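Local coordinates for protein threonine phosphate decarboxylase-like enzyme (Sulfurospirillum multivorans, PDB 6OUX) that decarboxylates L-serine O-phosphate to ethanolamine O-phosphate with pyridoxal phosphate, supplying the linker precursor for norcobamide biosynthesis, and is less active on L-threonine phosphate, at residues K98-F103 with D259-I263; I112-Q117 with S133-G139; Y162-E167 with L195-F201; I212-Y216 with R299-I303; A312-I316 with V382-K386. All blocks are in the same frame, centred on the assembly; numbering follows the deposited sequence.

Contact 1 (K98-F103 with D259-I263)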
# COMPACT_ATOMS: atom_id res chain seq x y z
N LYS A 98 12.42 -2.27 20.73
CA LYS A 98 13.15 -1.22 20.11
C LYS A 98 12.51 -0.78 18.77
O LYS A 98 12.25 -1.61 17.92
CB LYS A 98 14.55 -1.75 19.90
CG LYS A 98 15.50 -0.91 19.07
CD LYS A 98 16.91 -1.50 19.18
CE LYS A 98 17.87 -0.92 18.17
NZ LYS A 98 17.81 0.56 18.33
N PRO A 99 12.27 0.53 18.57
CA PRO A 99 11.59 0.94 17.31
C PRO A 99 12.25 0.52 16.01
O PRO A 99 11.57 0.20 15.00
CB PRO A 99 11.57 2.51 17.38
CG PRO A 99 12.33 2.88 18.59
CD PRO A 99 12.51 1.67 19.47
N GLU A 100 13.58 0.53 16.02
CA GLU A 100 14.35 0.22 14.80
C GLU A 100 14.28 -1.30 14.47
O GLU A 100 14.73 -1.72 13.44
CB GLU A 100 15.84 0.67 14.94
CG GLU A 100 16.13 2.18 15.23
CD GLU A 100 15.58 2.74 16.52
OE1 GLU A 100 15.49 2.00 17.56
OE2 GLU A 100 15.20 3.94 16.52
N ASN A 101 13.79 -2.12 15.39
CA ASN A 101 13.50 -3.55 15.09
C ASN A 101 12.08 -3.81 14.45
O ASN A 101 11.76 -4.94 14.10
CB ASN A 101 13.61 -4.43 16.36
CG ASN A 101 15.03 -4.65 16.81
OD1 ASN A 101 15.44 -4.27 17.88
ND2 ASN A 101 15.76 -5.27 16.00
N ILE A 102 11.27 -2.76 14.26
CA ILE A 102 9.92 -2.85 13.67
C ILE A 102 9.88 -2.38 12.22
O ILE A 102 10.36 -1.30 11.95
CB ILE A 102 8.91 -2.00 14.47
CG1 ILE A 102 8.98 -2.34 15.95
CG2 ILE A 102 7.48 -2.25 13.92
CD1 ILE A 102 8.17 -1.47 16.90
N PHE A 103 9.37 -3.22 11.31
CA PHE A 103 9.09 -2.89 9.94
C PHE A 103 7.54 -2.85 9.76
O PHE A 103 6.82 -3.83 10.07
CB PHE A 103 9.77 -3.90 8.97
CG PHE A 103 9.50 -3.62 7.54
CD1 PHE A 103 8.32 -4.08 6.93
CD2 PHE A 103 10.36 -2.82 6.77
CE1 PHE A 103 8.02 -3.80 5.62
CE2 PHE A 103 10.07 -2.55 5.43
CZ PHE A 103 8.92 -3.05 4.84
N ASP A 259 15.92 -7.95 12.44
CA ASP A 259 17.23 -7.32 12.67
C ASP A 259 17.19 -5.84 12.26
O ASP A 259 16.74 -5.54 11.17
CB ASP A 259 18.28 -8.09 11.84
CG ASP A 259 19.64 -7.50 11.99
OD1 ASP A 259 20.30 -7.72 13.06
OD2 ASP A 259 20.02 -6.73 11.09
N SER A 260 17.60 -4.93 13.14
CA SER A 260 17.49 -3.50 12.84
C SER A 260 18.41 -3.05 11.73
O SER A 260 18.04 -2.12 10.95
CB SER A 260 17.68 -2.64 14.10
OG SER A 260 18.94 -2.88 14.64
N ARG A 261 19.57 -3.69 11.61
CA ARG A 261 20.50 -3.42 10.49
C ARG A 261 19.82 -3.68 9.13
O ARG A 261 19.89 -2.86 8.20
CB ARG A 261 21.71 -4.38 10.60
CG ARG A 261 23.08 -3.75 10.61
CD ARG A 261 23.26 -2.72 11.72
NE ARG A 261 22.89 -3.15 13.08
CZ ARG A 261 23.73 -3.54 14.05
NH1 ARG A 261 25.03 -3.65 13.84
NH2 ARG A 261 23.25 -3.87 15.25
N LYS A 262 19.22 -4.87 9.01
CA LYS A 262 18.45 -5.27 7.84
C LYS A 262 17.29 -4.27 7.57
O LYS A 262 17.08 -3.83 6.43
CB LYS A 262 17.97 -6.67 8.10
CG LYS A 262 17.15 -7.33 7.01
CD LYS A 262 16.71 -8.70 7.54
CE LYS A 262 15.67 -9.41 6.66
NZ LYS A 262 16.32 -10.30 5.67
N ILE A 263 16.52 -3.91 8.58
CA ILE A 263 15.47 -2.86 8.36
C ILE A 263 16.10 -1.56 7.84
O ILE A 263 15.54 -0.92 6.92
CB ILE A 263 14.66 -2.59 9.61
CG1 ILE A 263 13.78 -3.81 9.94
CG2 ILE A 263 13.78 -1.35 9.46
CD1 ILE A 263 13.18 -3.72 11.32
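Asp259 and Ser260 meet Asn101 where helix 260-266 starts beside strand 102-105, an edge strand of the large sheet in this fold type I PLP enzyme. Asp259 is the N-cap: its short carboxylate folds back over the first helical turn, and OD2 accepts from Lys262 N at 2.9 Å with an N-H...O angle of 163°. Its carbonyl carbon lies 4.0 Å from Asn101 ND2, but that amide gives its hydrogen bond to Met258 O, so Asn101 is held to the residue just ahead of the cap. Ser260, small enough to sit close to the other backbone, brings CB to 3.2 Å from Glu100 O, and its CA-H leans on the same oxygen. Glu100 CB touches Ser260 CB, while the Glu100 carboxylate bends back to Lys98, OE1 meeting NZ in a salt bridge of 2.8 Å. Ile263 comes one turn later and does the apolar work. With CG1 beside its backbone N (chi1 -68°) and an extended end, it drives CD1 in against the backbone, 3.3 Å from Asn101 C. An alanine here, lacking CG1 and CD1, would probably open a gap beneath the backbone of Asn101 and leave the CB of Phe103 without its neighbour. The ring of Phe103 packs on Ile111 and Met114 of helix 108-116, while its CB rests 4.1 Å from Ile263 CG1.

Contact 2 (I112-Q117 with S133-G139)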
# COMPACT_ATOMS: atom_id res chain seq x y z
N ILE A 112 6.36 -11.10 3.95
CA ILE A 112 7.09 -12.35 3.73
C ILE A 112 7.57 -12.50 2.29
O ILE A 112 8.65 -12.99 2.05
CB ILE A 112 6.25 -13.57 4.18
CG1 ILE A 112 6.03 -13.54 5.69
CG2 ILE A 112 6.92 -14.89 3.79
CD1 ILE A 112 5.06 -14.58 6.20
N GLN A 113 6.80 -12.01 1.35
CA GLN A 113 7.22 -11.98 -0.03
C GLN A 113 8.43 -11.11 -0.25
O GLN A 113 9.33 -11.54 -0.99
CB GLN A 113 6.02 -11.63 -0.95
CG GLN A 113 5.01 -12.78 -0.89
CD GLN A 113 3.61 -12.54 -1.48
OE1 GLN A 113 2.84 -13.50 -1.69
NE2 GLN A 113 3.27 -11.28 -1.73
N MET A 114 8.48 -9.92 0.37
CA MET A 114 9.71 -9.05 0.40
C MET A 114 10.91 -9.77 1.01
O MET A 114 11.98 -9.79 0.42
CB MET A 114 9.43 -7.72 1.08
CG MET A 114 10.63 -6.80 1.41
SD MET A 114 10.27 -5.44 2.57
CE MET A 114 10.47 -6.35 4.10
N LEU A 115 10.71 -10.46 2.15
CA LEU A 115 11.76 -11.25 2.75
C LEU A 115 12.31 -12.36 1.84
O LEU A 115 13.53 -12.55 1.73
CB LEU A 115 11.28 -11.86 4.08
CG LEU A 115 11.00 -10.84 5.20
CD1 LEU A 115 10.38 -11.54 6.40
CD2 LEU A 115 12.29 -10.13 5.59
N LEU A 116 11.42 -13.09 1.19
CA LEU A 116 11.84 -14.24 0.43
C LEU A 116 12.48 -13.86 -0.91
O LEU A 116 13.21 -14.67 -1.50
CB LEU A 116 10.66 -15.19 0.22
CG LEU A 116 10.09 -15.90 1.45
CD1 LEU A 116 8.99 -16.85 1.00
CD2 LEU A 116 11.07 -16.71 2.26
N GLN A 117 12.24 -12.64 -1.38
CA GLN A 117 12.85 -12.16 -2.62
C GLN A 117 14.33 -11.71 -2.45
O GLN A 117 14.98 -11.31 -3.40
CB GLN A 117 12.09 -10.94 -3.15
CG GLN A 117 10.79 -11.22 -3.86
CD GLN A 117 10.02 -9.91 -4.16
OE1 GLN A 117 10.05 -8.96 -3.38
NE2 GLN A 117 9.35 -9.88 -5.30
N SER A 133 0.66 -19.15 -1.28
CA SER A 133 1.78 -19.74 -1.99
C SER A 133 2.91 -18.76 -1.78
O SER A 133 2.72 -17.54 -1.85
CB SER A 133 1.53 -19.91 -3.50
OG SER A 133 1.47 -21.30 -3.79
N TYR A 134 4.07 -19.29 -1.47
CA TYR A 134 5.21 -18.44 -1.27
C TYR A 134 6.26 -18.75 -2.38
O TYR A 134 7.12 -17.91 -2.63
CB TYR A 134 5.78 -18.62 0.16
CG TYR A 134 4.80 -18.37 1.36
CD1 TYR A 134 4.55 -17.09 1.84
CD2 TYR A 134 4.14 -19.44 1.98
CE1 TYR A 134 3.69 -16.86 2.92
CE2 TYR A 134 3.26 -19.24 3.06
CZ TYR A 134 3.04 -17.94 3.53
OH TYR A 134 2.15 -17.71 4.58
N TYR A 135 6.18 -19.92 -3.04
CA TYR A 135 7.15 -20.32 -4.06
C TYR A 135 7.27 -19.29 -5.20
O TYR A 135 8.32 -19.21 -5.78
CB TYR A 135 6.92 -21.74 -4.64
CG TYR A 135 5.84 -21.75 -5.68
CD1 TYR A 135 4.49 -21.79 -5.29
CD2 TYR A 135 6.13 -21.66 -7.02
CE1 TYR A 135 3.46 -21.74 -6.23
CE2 TYR A 135 5.10 -21.62 -7.98
CZ TYR A 135 3.77 -21.65 -7.57
OH TYR A 135 2.73 -21.59 -8.46
N GLU A 136 6.23 -18.50 -5.52
CA GLU A 136 6.37 -17.53 -6.63
C GLU A 136 7.21 -16.34 -6.23
O GLU A 136 7.58 -15.55 -7.07
CB GLU A 136 5.04 -16.97 -7.18
CG GLU A 136 3.90 -17.94 -7.36
CD GLU A 136 2.97 -17.86 -6.19
OE1 GLU A 136 3.50 -17.99 -5.06
OE2 GLU A 136 1.76 -17.59 -6.39
N PHE A 137 7.54 -16.21 -4.96
CA PHE A 137 8.25 -15.00 -4.58
C PHE A 137 9.75 -15.15 -4.35
O PHE A 137 10.46 -14.15 -4.23
CB PHE A 137 7.45 -14.36 -3.47
CG PHE A 137 6.08 -13.95 -3.95
CD1 PHE A 137 5.91 -12.74 -4.64
CD2 PHE A 137 4.99 -14.80 -3.79
CE1 PHE A 137 4.66 -12.36 -5.11
CE2 PHE A 137 3.74 -14.42 -4.27
CZ PHE A 137 3.57 -13.20 -4.93
N VAL A 138 10.24 -16.38 -4.38
CA VAL A 138 11.66 -16.63 -4.20
C VAL A 138 12.37 -16.31 -5.53
O VAL A 138 11.73 -16.35 -6.59
CB VAL A 138 11.96 -18.09 -3.76
CG1 VAL A 138 11.15 -18.47 -2.51
CG2 VAL A 138 11.74 -19.11 -4.88
N GLY A 139 13.66 -16.01 -5.47
CA GLY A 139 14.48 -15.77 -6.67
C GLY A 139 14.63 -17.01 -7.51
O GLY A 139 14.48 -18.13 -7.02
O HOH W 1 15.12 -15.40 -3.14
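The ring of Phe137 is a flat bump on the loop between strands 123-128 and 143-148, and Gln113 of helix 108-116 lies across one face of it. Gln113 CG sits 3.6 Å from the centroid of the Phe137 ring, a CH-pi contact, and the amide beyond continues over the same face with its plane 23° from the ring; the exact place of its oxygen is doubtful. On the inner side Tyr134 receives two methyls: the beta-branch CG2 of Ile112 approaches Tyr134 CD1 to 3.8 Å, and Leu116 CD1 rests 3.8 Å from Tyr134 CB. The side chain of Tyr134 also comes within about 5 Å of that of Asn181, which probably binds the substrate, so this packing lies close to the substrate site. Farther along, water 1 links Leu116 O (2.6 Å) and Gly139 N (2.8 Å). Direct contact is thus mainly a matter of shape and dispersion, and the polar join of the two backbones is made through water.

Contact 3 (Y162-E167 with L195-F201)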
# COMPACT_ATOMS: atom_id res chain seq x y z
N TYR A 162 9.88 -32.33 12.08
CA TYR A 162 10.15 -31.11 11.35
C TYR A 162 11.61 -30.68 11.54
O TYR A 162 12.29 -30.40 10.58
CB TYR A 162 9.26 -30.03 11.86
CG TYR A 162 9.51 -28.72 11.17
CD1 TYR A 162 9.06 -28.50 9.87
CD2 TYR A 162 10.20 -27.73 11.81
CE1 TYR A 162 9.26 -27.29 9.25
CE2 TYR A 162 10.43 -26.51 11.19
CZ TYR A 162 10.00 -26.31 9.92
OH TYR A 162 10.25 -25.11 9.32
N CYS A 163 12.09 -30.67 12.79
CA CYS A 163 13.46 -30.32 13.07
C CYS A 163 14.46 -31.23 12.35
O CYS A 163 15.44 -30.75 11.82
CB CYS A 163 13.71 -30.37 14.56
SG CYS A 163 13.00 -28.94 15.38
N GLN A 164 14.21 -32.53 12.35
CA GLN A 164 15.08 -33.44 11.66
C GLN A 164 15.11 -33.18 10.13
O GLN A 164 16.15 -33.23 9.48
CB GLN A 164 14.64 -34.87 11.94
CG GLN A 164 15.59 -35.88 11.37
CD GLN A 164 17.00 -35.69 11.93
OE1 GLN A 164 17.94 -35.31 11.20
NE2 GLN A 164 17.15 -35.87 13.21
N PHE A 165 13.93 -32.88 9.58
CA PHE A 165 13.78 -32.48 8.21
C PHE A 165 14.63 -31.21 7.92
O PHE A 165 15.35 -31.17 6.90
CB PHE A 165 12.31 -32.22 7.90
CG PHE A 165 12.06 -31.66 6.55
CD1 PHE A 165 12.19 -32.48 5.43
CD2 PHE A 165 11.75 -30.33 6.37
CE1 PHE A 165 12.00 -31.96 4.15
CE2 PHE A 165 11.54 -29.80 5.11
CZ PHE A 165 11.66 -30.62 3.99
N ILE A 166 14.50 -30.20 8.78
CA ILE A 166 15.30 -28.98 8.63
C ILE A 166 16.84 -29.28 8.77
O ILE A 166 17.67 -28.74 8.04
CB ILE A 166 14.84 -27.85 9.61
CG1 ILE A 166 13.38 -27.45 9.36
CG2 ILE A 166 15.74 -26.61 9.47
CD1 ILE A 166 13.07 -27.07 7.94
N GLU A 167 17.20 -30.13 9.70
CA GLU A 167 18.62 -30.51 9.84
C GLU A 167 19.12 -31.19 8.56
O GLU A 167 20.18 -30.83 8.02
CB GLU A 167 18.80 -31.40 11.06
CG GLU A 167 18.79 -30.62 12.36
CD GLU A 167 18.55 -31.51 13.57
OE1 GLU A 167 18.24 -32.71 13.38
OE2 GLU A 167 18.62 -30.99 14.72
N LEU A 195 11.58 -26.24 19.62
CA LEU A 195 11.89 -26.17 18.18
C LEU A 195 12.96 -25.14 17.90
O LEU A 195 13.98 -25.45 17.23
CB LEU A 195 10.62 -25.91 17.37
CG LEU A 195 10.71 -25.74 15.84
CD1 LEU A 195 9.39 -26.09 15.18
CD2 LEU A 195 11.17 -24.32 15.40
N LEU A 196 12.76 -23.91 18.43
CA LEU A 196 13.69 -22.80 18.11
C LEU A 196 15.09 -22.97 18.73
O LEU A 196 16.10 -22.59 18.15
CB LEU A 196 13.14 -21.42 18.57
CG LEU A 196 11.89 -20.97 17.82
CD1 LEU A 196 11.34 -19.72 18.46
CD2 LEU A 196 12.19 -20.75 16.34
N LYS A 197 15.16 -23.56 19.89
CA LYS A 197 16.46 -23.90 20.42
C LYS A 197 17.26 -24.84 19.47
O LYS A 197 18.44 -24.59 19.18
CB LYS A 197 16.33 -24.54 21.78
CG LYS A 197 15.92 -23.55 22.83
CD LYS A 197 15.71 -24.24 24.18
CE LYS A 197 16.09 -23.31 25.34
NZ LYS A 197 15.49 -21.94 25.20
N ARG A 198 16.59 -25.89 19.03
CA ARG A 198 17.18 -26.88 18.11
C ARG A 198 17.52 -26.32 16.74
O ARG A 198 18.46 -26.81 16.07
CB ARG A 198 16.23 -28.07 17.97
CG ARG A 198 16.63 -29.17 17.03
CD ARG A 198 15.90 -30.48 17.31
NE ARG A 198 16.31 -31.50 16.37
CZ ARG A 198 15.73 -32.70 16.22
NH1 ARG A 198 14.68 -33.07 16.97
NH2 ARG A 198 16.18 -33.50 15.27
N LEU A 199 16.75 -25.33 16.28
CA LEU A 199 17.00 -24.71 14.97
C LEU A 199 17.78 -23.42 14.99
O LEU A 199 17.70 -22.62 14.06
CB LEU A 199 15.69 -24.56 14.22
CG LEU A 199 14.99 -25.91 13.99
CD1 LEU A 199 13.74 -25.67 13.15
CD2 LEU A 199 15.86 -26.95 13.26
N ALA A 200 18.55 -23.22 16.04
CA ALA A 200 19.43 -22.06 16.19
C ALA A 200 20.40 -21.83 15.07
O ALA A 200 20.83 -20.69 14.88
CB ALA A 200 20.21 -22.11 17.53
N PHE A 201 20.72 -22.90 14.33
CA PHE A 201 21.65 -22.82 13.20
C PHE A 201 21.06 -22.22 11.95
O PHE A 201 21.77 -21.75 11.08
CB PHE A 201 22.20 -24.22 12.82
CG PHE A 201 21.14 -25.20 12.33
CD1 PHE A 201 20.81 -25.26 10.98
CD2 PHE A 201 20.47 -26.04 13.22
CE1 PHE A 201 19.87 -26.19 10.54
CE2 PHE A 201 19.52 -26.93 12.79
CZ PHE A 201 19.21 -27.01 11.43
O HOH W 2 19.89 -29.16 15.72
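Arg198 reaches from helix 189-198 across to Cys163 and Glu167 of helix 159-169, two helices that serve successive beta-alpha-beta crossovers and lie side by side on the large PLP-domain sheet. Its CB points toward the neighbouring helix, and the chain runs out extended with CG anti to the backbone N (chi1 177°). CG passes 4.0 Å from Cys163 SG, and CD comes to 3.5 Å from Cys163 CB. NE then donates to Glu167 OE2 at 2.9 Å, almost straight at 177°. CZ lies under the Cys163 CB, which covers one face of the guanidinium. NH2 closes the grip by donating to Glu167 OE1, also at 2.9 Å, while NH1 turns to a second acid, Asp160. This side-on pair keeps Glu167 within a few degrees of the guanidinium plane, although the carboxylate itself is tilted 43° from it. A long arginine suits the place because its stem can cover the small cysteine before its charge reaches the solvent-facing side. Inside, Cys163 SG touches both Leu195 CG and Leu199 CG, two leucines that also pack against Tyr162, and Ile166 fills the space beside Leu199. Val174 of strand 173-177 lies beneath Tyr162 and Ile166. Phe201 finishes the contact outside the helix: its CZ lies 3.8 Å from Glu167 CG and 4.0 Å from Ile166 CG2.

Contact 4 (I212-Y216 with R299-I303)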
# COMPACT_ATOMS: atom_id res chain seq x y z
N ILE A 212 -2.65 -15.32 16.01
CA ILE A 212 -2.32 -15.78 17.35
C ILE A 212 -3.24 -15.14 18.43
O ILE A 212 -3.43 -15.69 19.49
CB ILE A 212 -0.83 -15.53 17.72
CG1 ILE A 212 -0.41 -16.46 18.89
CG2 ILE A 212 -0.55 -14.06 18.00
CD1 ILE A 212 1.07 -16.52 19.15
N HIS A 213 -3.87 -14.04 18.10
CA HIS A 213 -4.84 -13.37 19.02
C HIS A 213 -6.09 -14.25 19.25
O HIS A 213 -6.83 -14.02 20.18
CB HIS A 213 -5.32 -12.04 18.41
CG HIS A 213 -4.48 -10.86 18.73
ND1 HIS A 213 -3.14 -10.94 19.06
CD2 HIS A 213 -4.79 -9.54 18.69
CE1 HIS A 213 -2.68 -9.71 19.23
NE2 HIS A 213 -3.66 -8.85 19.03
N PHE A 214 -6.34 -15.24 18.40
CA PHE A 214 -7.45 -16.19 18.51
C PHE A 214 -7.12 -17.44 19.26
O PHE A 214 -8.04 -18.16 19.60
CB PHE A 214 -8.05 -16.49 17.13
CG PHE A 214 -8.32 -15.24 16.35
CD1 PHE A 214 -9.24 -14.32 16.83
CD2 PHE A 214 -7.59 -14.92 15.24
CE1 PHE A 214 -9.45 -13.13 16.17
CE2 PHE A 214 -7.80 -13.72 14.56
CZ PHE A 214 -8.71 -12.83 15.04
N ALA A 215 -5.86 -17.64 19.62
CA ALA A 215 -5.45 -18.86 20.34
C ALA A 215 -5.41 -18.61 21.86
O ALA A 215 -5.39 -17.44 22.36
CB ALA A 215 -4.08 -19.35 19.85
N TYR A 216 -5.39 -19.69 22.60
CA TYR A 216 -5.31 -19.54 24.04
C TYR A 216 -4.62 -20.75 24.63
O TYR A 216 -4.76 -21.83 24.09
CB TYR A 216 -6.71 -19.28 24.67
CG TYR A 216 -7.72 -20.35 24.41
CD1 TYR A 216 -8.48 -20.32 23.25
CD2 TYR A 216 -7.88 -21.43 25.27
CE1 TYR A 216 -9.37 -21.31 22.95
CE2 TYR A 216 -8.81 -22.44 24.99
CZ TYR A 216 -9.54 -22.37 23.82
OH TYR A 216 -10.44 -23.33 23.50
N ARG A 299 -11.80 -9.32 21.55
CA ARG A 299 -10.96 -10.47 21.20
C ARG A 299 -11.45 -11.69 21.99
O ARG A 299 -11.74 -12.70 21.41
CB ARG A 299 -9.53 -10.13 21.54
CG ARG A 299 -8.50 -11.17 21.10
CD ARG A 299 -7.08 -10.91 21.54
NE ARG A 299 -6.98 -11.00 22.99
CZ ARG A 299 -6.91 -12.13 23.72
NH1 ARG A 299 -6.83 -13.34 23.15
NH2 ARG A 299 -6.85 -12.03 25.05
N LYS A 300 -11.63 -11.54 23.30
CA LYS A 300 -12.13 -12.61 24.14
C LYS A 300 -13.56 -13.02 23.82
O LYS A 300 -13.84 -14.21 23.82
CB LYS A 300 -12.03 -12.31 25.63
CG LYS A 300 -10.62 -12.21 26.14
CD LYS A 300 -10.56 -12.30 27.67
CE LYS A 300 -10.42 -10.97 28.35
NZ LYS A 300 -9.13 -10.78 29.07
N GLN A 301 -14.41 -12.06 23.49
CA GLN A 301 -15.75 -12.34 23.05
C GLN A 301 -15.76 -13.16 21.79
O GLN A 301 -16.54 -14.14 21.67
CB GLN A 301 -16.47 -11.00 22.83
CG GLN A 301 -17.85 -11.01 22.25
CD GLN A 301 -18.39 -9.59 22.08
OE1 GLN A 301 -17.63 -8.63 21.86
NE2 GLN A 301 -19.68 -9.46 22.16
N TYR A 302 -14.92 -12.77 20.83
CA TYR A 302 -14.78 -13.53 19.60
C TYR A 302 -14.22 -14.97 19.81
O TYR A 302 -14.72 -15.91 19.20
CB TYR A 302 -13.92 -12.79 18.58
CG TYR A 302 -13.94 -13.46 17.22
CD1 TYR A 302 -15.03 -13.48 16.42
CD2 TYR A 302 -12.83 -14.13 16.78
CE1 TYR A 302 -15.03 -14.13 15.18
CE2 TYR A 302 -12.81 -14.78 15.56
CZ TYR A 302 -13.89 -14.74 14.75
OH TYR A 302 -13.80 -15.41 13.55
N ILE A 303 -13.21 -15.14 20.64
CA ILE A 303 -12.75 -16.49 20.93
C ILE A 303 -13.88 -17.34 21.56
O ILE A 303 -14.07 -18.55 21.19
CB ILE A 303 -11.56 -16.47 21.88
CG1 ILE A 303 -10.35 -15.87 21.19
CG2 ILE A 303 -11.25 -17.82 22.51
CD1 ILE A 303 -9.22 -15.59 22.15
O HOH W 3 -6.14 -15.88 24.46
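The 3-10 turn 212-214, in the loop that follows strand 204-208 of the large PLP-domain sheet, is held against the long helix 289-314, and His213 and Arg299 carry the polar part of the join. Arg299 NH1 donates to His213 O at 3.0 Å with an N-H...O angle of 168°. The oxygen lies in the guanidinium plane, but the donor is tilted from the carbonyl plane. Arg299 CD rests 3.8 Å from His213 CB, and the bend at chi3 (66°) then turns the head toward the backbone of the turn. NH2 forms a salt bridge with Glu296 and donates to Leu221 O, so the buried charge has an acid for company. Water 3 bridges the same NH1 to Ala215 O, which extends the grip two residues past the His213 carbonyl. Tyr302, a turn further on, sets its ring obliquely against that of Phe214, centroids 5.4 Å apart and planes at 70°, and its hydroxyl bonds to Gly372 O. A tyrosine suits this spot, since its ring packs and its end still finds a polar partner. Ile303 pushes its two branches from the helix into the turn. Its CG1 lies 3.6 Å from Phe214 O, its CD1 is 3.5 Å from His213 O, and its CG2 reaches Tyr216 CD1 at 3.8 Å.

Contact 5 (A312-I316 with V382-K386)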
# COMPACT_ATOMS: atom_id res chain seq x y z
N ALA A 312 -20.79 -26.30 17.87
CA ALA A 312 -22.01 -26.48 17.15
C ALA A 312 -21.77 -27.28 15.86
O ALA A 312 -22.58 -28.11 15.47
CB ALA A 312 -22.64 -25.16 16.83
N LEU A 313 -20.64 -27.01 15.20
CA LEU A 313 -20.27 -27.70 13.99
C LEU A 313 -20.03 -29.16 14.27
O LEU A 313 -20.36 -29.96 13.44
CB LEU A 313 -19.02 -27.07 13.35
CG LEU A 313 -19.30 -25.72 12.71
CD1 LEU A 313 -17.97 -25.02 12.42
CD2 LEU A 313 -20.10 -25.78 11.42
N LEU A 314 -19.46 -29.47 15.44
CA LEU A 314 -19.16 -30.86 15.84
C LEU A 314 -20.43 -31.67 15.95
O LEU A 314 -20.42 -32.89 15.81
CB LEU A 314 -18.34 -30.92 17.14
CG LEU A 314 -16.82 -30.70 16.90
CD1 LEU A 314 -16.03 -30.58 18.19
CD2 LEU A 314 -16.24 -31.82 16.05
N GLY A 315 -21.53 -30.98 16.21
CA GLY A 315 -22.85 -31.55 16.27
C GLY A 315 -23.39 -32.05 14.95
O GLY A 315 -24.36 -32.77 14.96
N ILE A 316 -22.79 -31.67 13.81
CA ILE A 316 -23.26 -32.09 12.50
C ILE A 316 -22.65 -33.48 12.22
O ILE A 316 -21.41 -33.68 12.18
CB ILE A 316 -22.87 -31.12 11.40
CG1 ILE A 316 -23.44 -29.73 11.67
CG2 ILE A 316 -23.35 -31.61 10.05
CD1 ILE A 316 -23.02 -28.66 10.66
N VAL A 382 -24.56 -22.88 10.62
CA VAL A 382 -24.69 -24.21 11.14
C VAL A 382 -26.03 -24.84 10.61
O VAL A 382 -26.10 -26.03 10.21
CB VAL A 382 -24.67 -24.24 12.69
CG1 VAL A 382 -24.96 -25.67 13.16
CG2 VAL A 382 -23.33 -23.78 13.24
N MET A 383 -27.08 -24.03 10.69
CA MET A 383 -28.41 -24.43 10.23
C MET A 383 -28.38 -24.82 8.76
O MET A 383 -28.82 -25.91 8.42
CB MET A 383 -29.47 -23.33 10.51
CG MET A 383 -30.05 -23.45 11.92
SD MET A 383 -31.24 -22.17 12.47
CE MET A 383 -31.96 -23.13 13.80
N ALA A 384 -27.88 -23.91 7.93
CA ALA A 384 -27.71 -24.15 6.50
C ALA A 384 -26.94 -25.41 6.18
O ALA A 384 -27.45 -26.25 5.40
CB ALA A 384 -27.08 -22.97 5.83
N LEU A 385 -25.78 -25.59 6.79
CA LEU A 385 -25.02 -26.85 6.62
C LEU A 385 -25.77 -28.11 7.01
O LEU A 385 -25.63 -29.17 6.33
CB LEU A 385 -23.67 -26.83 7.38
CG LEU A 385 -22.62 -25.93 6.77
CD1 LEU A 385 -21.47 -25.75 7.76
CD2 LEU A 385 -22.11 -26.38 5.42
N LYS A 386 -26.52 -28.05 8.10
CA LYS A 386 -27.17 -29.27 8.60
C LYS A 386 -28.24 -29.75 7.57
O LYS A 386 -28.35 -30.92 7.27
CB LYS A 386 -27.82 -29.07 9.98
CG LYS A 386 -26.93 -29.45 11.12
CD LYS A 386 -27.73 -29.56 12.40
CE LYS A 386 -26.85 -29.65 13.65
NZ LYS A 386 -27.38 -28.62 14.60
O HOH W 4 -25.11 -28.51 16.52
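Ile316 and Leu385 lead the apolar contacts between the last turn of helix 289-314, with the residues that follow it, and helix 375-388. The side chains cross at about a right angle, with Ile316 CD1 3.8 Å from Leu385 CB. Next to them Leu313 CD2 meets Leu385 CD1 at 3.9 Å, and the small Ala312 lets Val382 close in, CB to CG2 at 3.9 Å. Mixed contact follows toward the surface, where the aliphatic stem of Lys386 passes slantwise over Ile316, Lys386 CG 3.5 Å from Ile316 CG1. Lysine fits here because its methylenes can pack while its ammonium stays at the surface. A serine in place of Ile316 would probably leave Leu385 CB and the stem of Lys386 facing a gap. The polar link is indirect: water 4 donates to Ala312 O at 2.8 Å and accepts from Lys386 NZ at 3.0 Å, so the carbonyl near the helix end is met by solvent. Leu313 and Leu385 both continue onto Leu331 of strand 328-332, and Leu385 also touches helix 339-350. Helices packed over a small mixed sheet in this way are typical of the C-terminal domain of fold type I PLP enzymes.

How the contacts relate
Contact 4 is the most buried of the five, its centre about 13 Å from the chain centre; contact 2, at about 17 Å, and contacts 1, 3 and 5, at 23 to 25 Å, are only partly buried. Contacts 1 and 2 touch where the edge strand and Lys262 meet helix 108-116, Lys262 packing on Leu115. Contact 3 belongs to the same large sheet but has no touch with them. Contacts 4 and 5 share helix 289-314, one beside the large domain and the other in the C-terminal part. A bidentate salt bridge marks contact 3 and an arginine-to-carbonyl bond contact 4; contacts 1, 2 and 5 rest on packing without direct hydrogen bonds between their segments, and waters bridge contacts 2 to 5.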